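Local coordinates for protein PlzA (Borrelia burgdorferi, PDB 7MIE) that binds the bacterial second messenger cyclic di-GMP through its PilZ domain and probably serves as a signalling receptor for it, at residues 239-251 against 261-275. Numbering follows the deposited sequence.
Sequences EIFIEGKSKSLSV and ALGIAFDEDKIPLEY. With C2E (9,9'-[(2R,3R,3aS,5S,7aR,9R,10R,10aS,12S,14aR)-3,5,10,12-tetrahydroxy-5,12-dioxidooctahydro-2H,7H-difuro[3,2-d:3',2'-j][1,3,7,9,2,8]tetraoxadiphosphacyclododecine-2,9-diyl]bis(2-amino-1,9-dihydro-6H-purin-6-one)), chain C.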
ATOM      1  N   GLU A 239      -2.855  -0.647 -21.939  1.00 62.32           N
ATOM      2  CA  GLU A 239      -3.970  -1.301 -21.200  1.00 57.26           C
ATOM      3  C   GLU A 239      -3.383  -2.186 -20.097  1.00 55.34           C
ATOM      4  O   GLU A 239      -2.589  -3.082 -20.395  1.00 54.33           O
ATOM      5  CB  GLU A 239      -4.848  -2.067 -22.197  1.00 58.49           C
ATOM      6  CG  GLU A 239      -6.320  -2.162 -21.809  1.00 60.05           C
ATOM      7  CD  GLU A 239      -7.230  -2.805 -22.849  1.00 60.37           C
ATOM      8  OE1 GLU A 239      -8.122  -3.597 -22.470  1.00 57.72           O
ATOM      9  OE2 GLU A 239      -7.048  -2.514 -24.048  1.00 62.25           O
ATOM     10  N   ILE A 240      -3.745  -1.883 -18.832  1.00 50.08           N
ATOM     11  CA  ILE A 240      -3.493  -2.724 -17.657  1.00 45.48           C
ATOM     12  C   ILE A 240      -4.614  -3.751 -17.554  1.00 39.28           C
ATOM     13  O   ILE A 240      -5.785  -3.409 -17.693  1.00 40.97           O
ATOM     14  CB  ILE A 240      -3.398  -1.888 -16.364  1.00 48.81           C
ATOM     15  CG1 ILE A 240      -2.073  -1.128 -16.296  1.00 54.60           C
ATOM     16  CG2 ILE A 240      -3.574  -2.761 -15.123  1.00 53.94           C
ATOM     17  CD1 ILE A 240      -1.711  -0.657 -14.907  1.00 53.89           C
ATOM     18  N   PHE A 241      -4.236  -5.012 -17.359  1.00 35.82           N
ATOM     19  CA  PHE A 241      -5.150  -6.133 -17.273  1.00 35.01           C
ATOM     20  C   PHE A 241      -5.042  -6.721 -15.871  1.00 33.35           C
ATOM     21  O   PHE A 241      -3.939  -7.009 -15.393  1.00 32.40           O
ATOM     22  CB  PHE A 241      -4.800  -7.209 -18.307  1.00 39.10           C
ATOM     23  CG  PHE A 241      -4.912  -6.720 -19.728  1.00 42.42           C
ATOM     24  CD1 PHE A 241      -6.122  -6.766 -20.404  1.00 44.91           C
ATOM     25  CD2 PHE A 241      -3.817  -6.160 -20.367  1.00 46.38           C
ATOM     26  CE1 PHE A 241      -6.236  -6.260 -21.694  1.00 48.11           C
ATOM     27  CE2 PHE A 241      -3.924  -5.672 -21.662  1.00 46.49           C
ATOM     28  CZ  PHE A 241      -5.132  -5.722 -22.322  1.00 48.36           C
ATOM     29  N   ILE A 242      -6.209  -6.905 -15.246  1.00 31.11           N
ATOM     30  CA  ILE A 242      -6.265  -7.490 -13.910  1.00 29.79           C
ATOM     31  C   ILE A 242      -7.316  -8.582 -13.904  1.00 29.47           C
ATOM     32  O   ILE A 242      -8.497  -8.338 -14.129  1.00 29.32           O
ATOM     33  CB  ILE A 242      -6.607  -6.421 -12.842  1.00 28.13           C
ATOM     34  CG1 ILE A 242      -5.783  -5.150 -13.062  1.00 29.83           C
ATOM     35  CG2 ILE A 242      -6.422  -6.996 -11.442  1.00 26.85           C
ATOM     36  CD1 ILE A 242      -6.172  -3.992 -12.165  1.00 29.99           C
ATOM     37  N   GLU A 243      -6.877  -9.788 -13.529  1.00 31.85           N
ATOM     38  CA  GLU A 243      -7.777 -10.922 -13.409  1.00 32.36           C
ATOM     39  C   GLU A 243      -8.479 -10.861 -12.059  1.00 31.05           C
ATOM     40  O   GLU A 243      -7.875 -10.484 -11.056  1.00 31.35           O
ATOM     41  CB  GLU A 243      -6.959 -12.204 -13.569  1.00 35.52           C
ATOM     42  CG  GLU A 243      -6.210 -12.226 -14.900  1.00 40.31           C
ATOM     43  CD  GLU A 243      -5.374 -13.484 -15.138  1.00 46.09           C
ATOM     44  OE1 GLU A 243      -5.883 -14.574 -14.826  1.00 46.11           O
ATOM     45  OE2 GLU A 243      -4.196 -13.364 -15.597  1.00 49.28           O
ATOM     46  N   GLY A 244      -9.757 -11.228 -12.065  1.00 32.03           N
ATOM     47  CA  GLY A 244     -10.568 -11.179 -10.858  1.00 31.81           C
ATOM     48  C   GLY A 244     -11.842 -12.012 -10.989  1.00 34.81           C
ATOM     49  O   GLY A 244     -12.037 -12.728 -11.973  1.00 33.32           O
ATOM     50  N   LYS A 245     -12.687 -11.924  -9.959  1.00 33.33           N
ATOM     51  CA  LYS A 245     -13.936 -12.666  -9.857  1.00 35.51           C
ATOM     52  C   LYS A 245     -15.041 -11.707  -9.438  1.00 35.23           C
ATOM     53  O   LYS A 245     -14.796 -10.737  -8.719  1.00 34.81           O
ATOM     54  CB  LYS A 245     -13.800 -13.779  -8.812  1.00 38.16           C
ATOM     55  CG  LYS A 245     -12.744 -14.820  -9.164  1.00 42.58           C
ATOM     56  CD  LYS A 245     -12.722 -16.032  -8.258  1.00 48.92           C
ATOM     57  CE  LYS A 245     -11.530 -16.941  -8.499  1.00 50.00           C
ATOM     58  NZ  LYS A 245     -10.992 -16.821  -9.877  1.00 49.81           N
ATOM     59  N   SER A 246     -16.256 -11.989  -9.896  1.00 35.15           N
ATOM     60  CA  SER A 246     -17.410 -11.181  -9.543  1.00 37.54           C
ATOM     61  C   SER A 246     -17.796 -11.449  -8.089  1.00 39.42           C
ATOM     62  O   SER A 246     -17.584 -12.551  -7.583  1.00 39.19           O
ATOM     63  CB  SER A 246     -18.547 -11.422 -10.488  1.00 42.35           C
ATOM     64  OG  SER A 246     -18.973 -12.774 -10.352  1.00 45.90           O
ATOM     65  N   LYS A 247     -18.287 -10.412  -7.399  1.00 37.24           N
ATOM     66  CA  LYS A 247     -18.692 -10.543  -6.001  1.00 42.41           C
ATOM     67  C   LYS A 247     -20.100 -10.006  -5.784  1.00 44.44           C
ATOM     68  O   LYS A 247     -20.814 -10.458  -4.903  1.00 51.19           O
ATOM     69  CB  LYS A 247     -17.787  -9.762  -5.043  1.00 39.11           C
ATOM     70  CG  LYS A 247     -16.437 -10.399  -4.771  1.00 42.22           C
ATOM     71  CD  LYS A 247     -16.549 -11.822  -4.258  1.00 43.62           C
ATOM     72  CE  LYS A 247     -15.199 -12.481  -4.103  1.00 44.86           C
ATOM     73  NZ  LYS A 247     -15.268 -13.619  -3.158  1.00 51.34           N
ATOM     74  N   SER A 248     -20.489  -8.988  -6.536  1.00 46.79           N
ATOM     75  CA  SER A 248     -21.840  -8.509  -6.368  1.00 46.56           C
ATOM     76  C   SER A 248     -22.356  -8.098  -7.730  1.00 46.02           C
ATOM     77  O   SER A 248     -21.582  -7.661  -8.579  1.00 43.16           O
ATOM     78  CB  SER A 248     -21.899  -7.360  -5.380  1.00 48.45           C
ATOM     79  OG  SER A 248     -21.528  -6.158  -6.043  1.00 50.21           O
ATOM     80  N   LEU A 249     -23.657  -8.306  -7.930  1.00 48.40           N
ATOM     81  CA  LEU A 249     -24.368  -7.794  -9.085  1.00 55.52           C
ATOM     82  C   LEU A 249     -25.725  -7.288  -8.609  1.00 60.31           C
ATOM     83  O   LEU A 249     -26.365  -7.908  -7.756  1.00 63.49           O
ATOM     84  CB  LEU A 249     -24.517  -8.901 -10.142  1.00 57.36           C
ATOM     85  CG  LEU A 249     -24.579  -8.434 -11.598  1.00 58.95           C
ATOM     86  CD1 LEU A 249     -24.522  -9.610 -12.556  1.00 61.18           C
ATOM     87  CD2 LEU A 249     -25.815  -7.593 -11.886  1.00 60.62           C
ATOM     88  N   SER A 250     -26.132  -6.138  -9.157  1.00 63.77           N
ATOM     89  CA  SER A 250     -27.389  -5.500  -8.799  1.00 64.91           C
ATOM     90  C   SER A 250     -27.808  -4.548  -9.915  1.00 65.73           C
ATOM     91  O   SER A 250     -26.955  -3.986 -10.603  1.00 63.65           O
ATOM     92  CB  SER A 250     -27.269  -4.795  -7.476  1.00 64.80           C
ATOM     93  OG  SER A 250     -26.335  -3.736  -7.569  1.00 67.64           O
ATOM     94  N   VAL A 251     -29.127  -4.390 -10.091  1.00 66.08           N
ATOM     95  CA  VAL A 251     -29.679  -3.663 -11.225  1.00 65.44           C
ATOM     96  C   VAL A 251     -30.322  -2.365 -10.726  1.00 64.25           C
ATOM     97  O   VAL A 251     -29.910  -1.300 -11.225  1.00 62.93           O
ATOM     98  CB  VAL A 251     -30.684  -4.530 -12.010  1.00 68.65           C
ATOM     99  CG1 VAL A 251     -30.647  -4.214 -13.502  1.00 69.16           C
ATOM    100  CG2 VAL A 251     -30.432  -6.015 -11.780  1.00 65.03           C
ATOM    101  N   ALA A 261     -24.555  -3.073 -11.947  1.00 51.79           N
ATOM    102  CA  ALA A 261     -23.398  -2.701 -11.148  1.00 47.66           C
ATOM    103  C   ALA A 261     -22.718  -3.975 -10.670  1.00 42.96           C
ATOM    104  O   ALA A 261     -23.313  -4.759  -9.938  1.00 43.62           O
ATOM    105  CB  ALA A 261     -23.800  -1.823  -9.978  1.00 47.64           C
ATOM    106  N   LEU A 262     -21.443  -4.122 -11.031  1.00 40.56           N
ATOM    107  CA  LEU A 262     -20.707  -5.352 -10.821  1.00 37.38           C
ATOM    108  C   LEU A 262     -19.524  -5.091  -9.880  1.00 34.82           C
ATOM    109  O   LEU A 262     -18.627  -4.345 -10.242  1.00 34.58           O
ATOM    110  CB  LEU A 262     -20.192  -5.775 -12.202  1.00 39.98           C
ATOM    111  CG  LEU A 262     -19.314  -7.023 -12.231  1.00 40.79           C
ATOM    112  CD1 LEU A 262     -20.104  -8.252 -11.809  1.00 41.99           C
ATOM    113  CD2 LEU A 262     -18.710  -7.235 -13.618  1.00 43.10           C
ATOM    114  N   GLY A 263     -19.535  -5.727  -8.702  1.00 32.31           N
ATOM    115  CA  GLY A 263     -18.416  -5.701  -7.762  1.00 30.82           C
ATOM    116  C   GLY A 263     -17.404  -6.796  -8.100  1.00 30.92           C
ATOM    117  O   GLY A 263     -17.804  -7.917  -8.401  1.00 33.97           O
ATOM    118  N   ILE A 264     -16.101  -6.469  -8.072  1.00 27.15           N
ATOM    119  CA  ILE A 264     -15.044  -7.363  -8.519  1.00 27.70           C
ATOM    120  C   ILE A 264     -13.979  -7.447  -7.432  1.00 28.03           C
ATOM    121  O   ILE A 264     -13.560  -6.422  -6.904  1.00 26.30           O
ATOM    122  CB  ILE A 264     -14.392  -6.806  -9.806  1.00 27.95           C
ATOM    123  CG1 ILE A 264     -15.418  -6.628 -10.937  1.00 29.98           C
ATOM    124  CG2 ILE A 264     -13.179  -7.657 -10.213  1.00 28.20           C
ATOM    125  CD1 ILE A 264     -14.941  -5.763 -12.091  1.00 32.13           C
ATOM    126  N   ALA A 265     -13.548  -8.671  -7.121  1.00 26.45           N
ATOM    127  CA  ALA A 265     -12.403  -8.951  -6.278  1.00 27.11           C
ATOM    128  C   ALA A 265     -11.285  -9.410  -7.190  1.00 28.21           C
ATOM    129  O   ALA A 265     -11.422 -10.477  -7.830  1.00 29.84           O
ATOM    130  CB  ALA A 265     -12.741 -10.080  -5.301  1.00 27.98           C
ATOM    131  N   PHE A 266     -10.193  -8.633  -7.239  1.00 25.41           N
ATOM    132  CA  PHE A 266      -9.023  -9.024  -8.011  1.00 25.81           C
ATOM    133  C   PHE A 266      -8.363 -10.252  -7.383  1.00 27.92           C
ATOM    134  O   PHE A 266      -8.280 -10.357  -6.162  1.00 28.24           O
ATOM    135  CB  PHE A 266      -8.017  -7.866  -8.102  1.00 26.18           C
ATOM    136  CG  PHE A 266      -8.567  -6.593  -8.708  1.00 24.95           C
ATOM    137  CD1 PHE A 266      -9.567  -6.616  -9.667  1.00 25.60           C
ATOM    138  CD2 PHE A 266      -8.078  -5.363  -8.307  1.00 24.14           C
ATOM    139  CE1 PHE A 266     -10.032  -5.440 -10.242  1.00 25.84           C
ATOM    140  CE2 PHE A 266      -8.568  -4.176  -8.839  1.00 24.84           C
ATOM    141  CZ  PHE A 266      -9.542  -4.216  -9.814  1.00 26.38           C
ATOM    142  N   ASP A 267      -7.888 -11.185  -8.220  1.00 29.05           N
ATOM    143  CA  ASP A 267      -7.195 -12.357  -7.688  1.00 31.99           C
ATOM    144  C   ASP A 267      -5.982 -11.918  -6.872  1.00 32.19           C
ATOM    145  O   ASP A 267      -5.071 -11.267  -7.389  1.00 31.43           O
ATOM    146  CB  ASP A 267      -6.812 -13.314  -8.823  1.00 34.46           C
ATOM    147  CG  ASP A 267      -7.996 -13.927  -9.563  1.00 39.42           C
ATOM    148  OD1 ASP A 267      -9.110 -13.839  -9.057  1.00 40.57           O
ATOM    149  OD2 ASP A 267      -7.775 -14.522 -10.653  1.00 43.27           O
ATOM    150  N   GLU A 268      -5.991 -12.270  -5.574  1.00 37.42           N
ATOM    151  CA  GLU A 268      -5.163 -11.586  -4.580  1.00 39.70           C
ATOM    152  C   GLU A 268      -3.666 -11.774  -4.830  1.00 41.96           C
ATOM    153  O   GLU A 268      -2.857 -10.954  -4.399  1.00 41.74           O
ATOM    154  CB  GLU A 268      -5.500 -12.092  -3.174  1.00 46.44           C
ATOM    155  CG  GLU A 268      -4.615 -13.243  -2.734  1.00 54.49           C
ATOM    156  CD  GLU A 268      -5.168 -14.201  -1.688  1.00 63.53           C
ATOM    157  OE1 GLU A 268      -5.864 -13.726  -0.746  1.00 60.28           O
ATOM    158  OE2 GLU A 268      -4.907 -15.429  -1.828  1.00 68.21           O
ATOM    159  N   ASP A 269      -3.278 -12.875  -5.477  1.00 39.48           N
ATOM    160  CA  ASP A 269      -1.860 -13.156  -5.647  1.00 41.47           C
ATOM    161  C   ASP A 269      -1.336 -12.713  -7.010  1.00 39.44           C
ATOM    162  O   ASP A 269      -0.190 -12.999  -7.324  1.00 39.88           O
ATOM    163  CB  ASP A 269      -1.536 -14.625  -5.360  1.00 48.98           C
ATOM    164  CG  ASP A 269      -1.665 -14.968  -3.883  1.00 56.67           C
ATOM    165  OD1 ASP A 269      -1.427 -14.060  -3.036  1.00 61.99           O
ATOM    166  OD2 ASP A 269      -2.015 -16.135  -3.580  1.00 61.34           O
ATOM    167  N   LYS A 270      -2.159 -12.007  -7.799  1.00 35.12           N
ATOM    168  CA  LYS A 270      -1.880 -11.750  -9.199  1.00 33.97           C
ATOM    169  C   LYS A 270      -2.019 -10.257  -9.519  1.00 30.73           C
ATOM    170  O   LYS A 270      -1.994  -9.868 -10.683  1.00 30.36           O
ATOM    171  CB  LYS A 270      -2.825 -12.582 -10.076  1.00 37.29           C
ATOM    172  CG  LYS A 270      -2.503 -14.084 -10.068  1.00 43.94           C
ATOM    173  CD  LYS A 270      -3.652 -14.988 -10.463  1.00 44.22           C
ATOM    174  CE  LYS A 270      -4.179 -14.599 -11.820  1.00 47.13           C
ATOM    175  NZ  LYS A 270      -5.328 -15.447 -12.204  1.00 54.74           N
ATOM    176  N   ILE A 271      -2.180  -9.423  -8.494  1.00 27.95           N
ATOM    177  CA  ILE A 271      -2.501  -8.029  -8.816  1.00 27.81           C
ATOM    178  C   ILE A 271      -1.247  -7.355  -9.357  1.00 27.69           C
ATOM    179  O   ILE A 271      -0.209  -7.390  -8.721  1.00 29.43           O
ATOM    180  CB  ILE A 271      -3.062  -7.283  -7.588  1.00 25.39           C
ATOM    181  CG1 ILE A 271      -4.362  -7.900  -7.071  1.00 25.61           C
ATOM    182  CG2 ILE A 271      -3.239  -5.797  -7.909  1.00 25.04           C
ATOM    183  CD1 ILE A 271      -4.838  -7.297  -5.768  1.00 25.29           C
ATOM    184  N   PRO A 272      -1.287  -6.740 -10.554  1.00 29.23           N
ATOM    185  CA  PRO A 272      -0.091  -6.078 -11.107  1.00 29.20           C
ATOM    186  C   PRO A 272       0.433  -4.987 -10.163  1.00 31.31           C
ATOM    187  O   PRO A 272      -0.341  -4.183  -9.622  1.00 26.48           O
ATOM    188  CB  PRO A 272      -0.535  -5.543 -12.466  1.00 30.23           C
ATOM    189  CG  PRO A 272      -1.821  -6.297 -12.784  1.00 33.92           C
ATOM    190  CD  PRO A 272      -2.449  -6.673 -11.446  1.00 29.53           C
ATOM    191  N   LEU A 273       1.757  -4.966  -9.966  1.00 31.00           N
ATOM    192  CA  LEU A 273       2.407  -3.954  -9.146  1.00 32.40           C
ATOM    193  C   LEU A 273       2.042  -2.550  -9.636  1.00 30.78           C
ATOM    194  O   LEU A 273       1.856  -1.651  -8.815  1.00 28.79           O
ATOM    195  CB  LEU A 273       3.931  -4.144  -9.208  1.00 35.28           C
ATOM    196  CG  LEU A 273       4.698  -3.245  -8.233  1.00 40.09           C
ATOM    197  CD1 LEU A 273       4.100  -3.333  -6.834  1.00 43.73           C
ATOM    198  CD2 LEU A 273       6.187  -3.587  -8.203  1.00 39.58           C
ATOM    199  N   GLU A 274       1.901  -2.359 -10.953  1.00 30.18           N
ATOM    200  CA  GLU A 274       1.550  -1.050 -11.501  1.00 30.56           C
ATOM    201  C   GLU A 274       0.173  -0.577 -11.009  1.00 27.89           C
ATOM    202  O   GLU A 274      -0.033   0.623 -10.775  1.00 26.80           O
ATOM    203  CB  GLU A 274       1.543  -1.056 -13.036  1.00 35.07           C
ATOM    204  CG  GLU A 274       2.774  -1.701 -13.650  1.00 43.12           C
ATOM    205  CD  GLU A 274       2.569  -3.210 -13.707  1.00 47.19           C
ATOM    206  OE1 GLU A 274       3.143  -3.914 -12.850  1.00 47.19           O
ATOM    207  OE2 GLU A 274       1.753  -3.663 -14.546  1.00 55.38           O
ATOM    208  N   TYR A 275      -0.771  -1.520 -10.858  1.00 25.80           N
ATOM    209  CA  TYR A 275      -2.080  -1.147 -10.321  1.00 25.11           C
ATOM    210  C   TYR A 275      -1.932  -0.763  -8.845  1.00 23.30           C
ATOM    211  O   TYR A 275      -2.490   0.238  -8.393  1.00 22.69           O
ATOM    212  CB  TYR A 275      -3.082  -2.303 -10.434  1.00 24.26           C
ATOM    213  CG  TYR A 275      -4.411  -1.934  -9.802  1.00 23.93           C
ATOM    214  CD1 TYR A 275      -5.284  -1.078 -10.462  1.00 23.99           C
ATOM    215  CD2 TYR A 275      -4.759  -2.332  -8.514  1.00 22.54           C
ATOM    216  CE1 TYR A 275      -6.493  -0.674  -9.903  1.00 24.50           C
ATOM    217  CE2 TYR A 275      -5.975  -1.964  -7.946  1.00 21.60           C
ATOM    218  CZ  TYR A 275      -6.833  -1.103  -8.622  1.00 22.38           C
ATOM    219  OH  TYR A 275      -8.040  -0.699  -8.120  1.00 22.39           O
TER
HETATM  220  P1  C2E C 302     -15.081 -10.358  -0.473  1.00 34.07           P
HETATM  221  O2P C2E C 302     -16.502 -10.191  -0.802  1.00 32.01           O
HETATM  222  O1P C2E C 302     -14.345 -11.629  -0.814  1.00 35.83           O
HETATM  223  O5' C2E C 302     -14.344  -9.245  -1.369  1.00 31.12           O
HETATM  224  C5' C2E C 302     -12.907  -9.246  -1.394  1.00 29.84           C
HETATM  225  C4' C2E C 302     -12.414  -7.898  -1.868  1.00 28.94           C
HETATM  226  O4' C2E C 302     -12.965  -7.613  -3.173  1.00 29.81           O
HETATM  227  C3' C2E C 302     -12.854  -6.700  -1.022  1.00 26.53           C
HETATM  228  O3' C2E C 302     -11.947  -6.598   0.071  1.00 28.78           O
HETATM  229  C2' C2E C 302     -12.522  -5.566  -2.029  1.00 27.43           C
HETATM  230  O2' C2E C 302     -11.121  -5.392  -2.104  1.00 29.10           O
HETATM  231  C1' C2E C 302     -12.959  -6.207  -3.358  1.00 27.40           C
HETATM  232  N9  C2E C 302     -14.291  -5.781  -3.759  1.00 27.23           N
HETATM  233  C8  C2E C 302     -15.474  -6.484  -3.776  1.00 26.33           C
HETATM  234  N7  C2E C 302     -16.487  -5.780  -4.202  1.00 28.32           N
HETATM  235  C5  C2E C 302     -15.934  -4.517  -4.443  1.00 26.00           C
HETATM  236  C6  C2E C 302     -16.542  -3.322  -4.889  1.00 27.15           C
HETATM  237  O6  C2E C 302     -17.749  -3.131  -5.099  1.00 28.46           O
HETATM  238  N1  C2E C 302     -15.603  -2.279  -4.984  1.00 25.70           N
HETATM  239  C2  C2E C 302     -14.255  -2.389  -4.705  1.00 24.55           C
HETATM  240  N2  C2E C 302     -13.485  -1.288  -4.837  1.00 23.07           N
HETATM  241  N3  C2E C 302     -13.680  -3.509  -4.280  1.00 25.73           N
HETATM  242  C4  C2E C 302     -14.586  -4.521  -4.179  1.00 26.09           C
HETATM  243  P11 C2E C 302     -12.408  -5.706   1.343  1.00 26.77           P
HETATM  244  O21 C2E C 302     -11.182  -5.643   2.189  1.00 26.21           O
HETATM  245  O11 C2E C 302     -12.954  -4.414   0.798  1.00 28.00           O
HETATM  246  O5A C2E C 302     -13.635  -6.562   1.949  1.00 27.57           O
HETATM  247  C5A C2E C 302     -13.250  -7.742   2.697  1.00 30.70           C
HETATM  248  C4A C2E C 302     -14.477  -8.577   2.932  1.00 30.67           C
HETATM  249  O4A C2E C 302     -15.413  -7.853   3.765  1.00 31.30           O
HETATM  250  C3A C2E C 302     -15.268  -8.898   1.663  1.00 32.23           C
HETATM  251  O3A C2E C 302     -14.619  -9.999   1.030  1.00 33.36           O
HETATM  252  C2A C2E C 302     -16.644  -9.189   2.255  1.00 33.91           C
HETATM  253  O2A C2E C 302     -16.716 -10.479   2.845  1.00 35.30           O
HETATM  254  C1A C2E C 302     -16.719  -8.087   3.319  1.00 30.10           C
HETATM  255  N91 C2E C 302     -17.352  -6.860   2.873  1.00 30.68           N
HETATM  256  C81 C2E C 302     -16.747  -5.653   2.589  1.00 29.25           C
HETATM  257  N71 C2E C 302     -17.614  -4.750   2.207  1.00 30.31           N
HETATM  258  C51 C2E C 302     -18.857  -5.388   2.254  1.00 32.17           C
HETATM  259  C61 C2E C 302     -20.168  -4.910   1.961  1.00 32.71           C
HETATM  260  O61 C2E C 302     -20.548  -3.786   1.609  1.00 34.25           O
HETATM  261  N11 C2E C 302     -21.126  -5.901   2.156  1.00 38.01           N
HETATM  262  C21 C2E C 302     -20.872  -7.199   2.521  1.00 36.43           C
HETATM  263  N21 C2E C 302     -21.947  -7.997   2.637  1.00 38.45           N
HETATM  264  N31 C2E C 302     -19.657  -7.647   2.844  1.00 33.77           N
HETATM  265  C41 C2E C 302     -18.696  -6.688   2.663  1.00 30.89           C
HETATM  266  O   HOH W   1      -5.289  -9.924 -10.049  1.00 27.51           O
HETATM  267  O   HOH W   2      -4.233 -10.103 -12.696  1.00 35.01           O
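Ile242 fits against Phe266, Pro272 and Tyr275 where the antiparallel beta hairpin of strands 240-250 and 260-266, part of the c-di-GMP-binding PilZ domain, opens. Its two branches part into separate hollows: chi1 of -45° sets CG1 beside the backbone N and leaves CG2 anti to it. CG2 sits over one face of the Phe266 ring, 3.5 Å from Phe266 CG. CD1 reaches over a face of the Tyr275 ring, 3.5 Å from Tyr275 CD1, and the Pro272 ring packs beside CG1. Tyr275 OH lies in the plane of the Phe266 ring, at its edge, and is hydrogen-bonded to Ser207 O. Farther along, Ile240 CD1 rests on Glu274 CB at the start of helix 273-283.

Where the strands separate, Asp267 N donates a hydrogen bond to Glu243 O, and two waters bridge Glu243 to the Asp267-Lys270 type I turn. Lys270 NZ forms salt bridges with two carboxylates: it meets Glu243 OE1 at 2.8 Å from above the carboxylate plane and takes the anti lone pair of Asp267 OD2 at 3.0 Å. Lys245 NZ approaches Asp267 OD1 in a long salt bridge, its stronger partner being Asp228.

Gly244 passes close to Phe266, with 3.9 Å between their CA atoms. A classic beta bulge puts Lys247 and Ser248 opposite Gly263, whose O accepts Lys247 N at 2.7 Å and Ser248 N weakly. The Lys247 chain, bent at chi2 (-55°), passes over Ala265 CB toward a phosphate of the bound c-di-GMP, where NZ makes a weak hydrogen bond to O1P; Ala265 CB itself lies 3.3 Å from its ribose O4'.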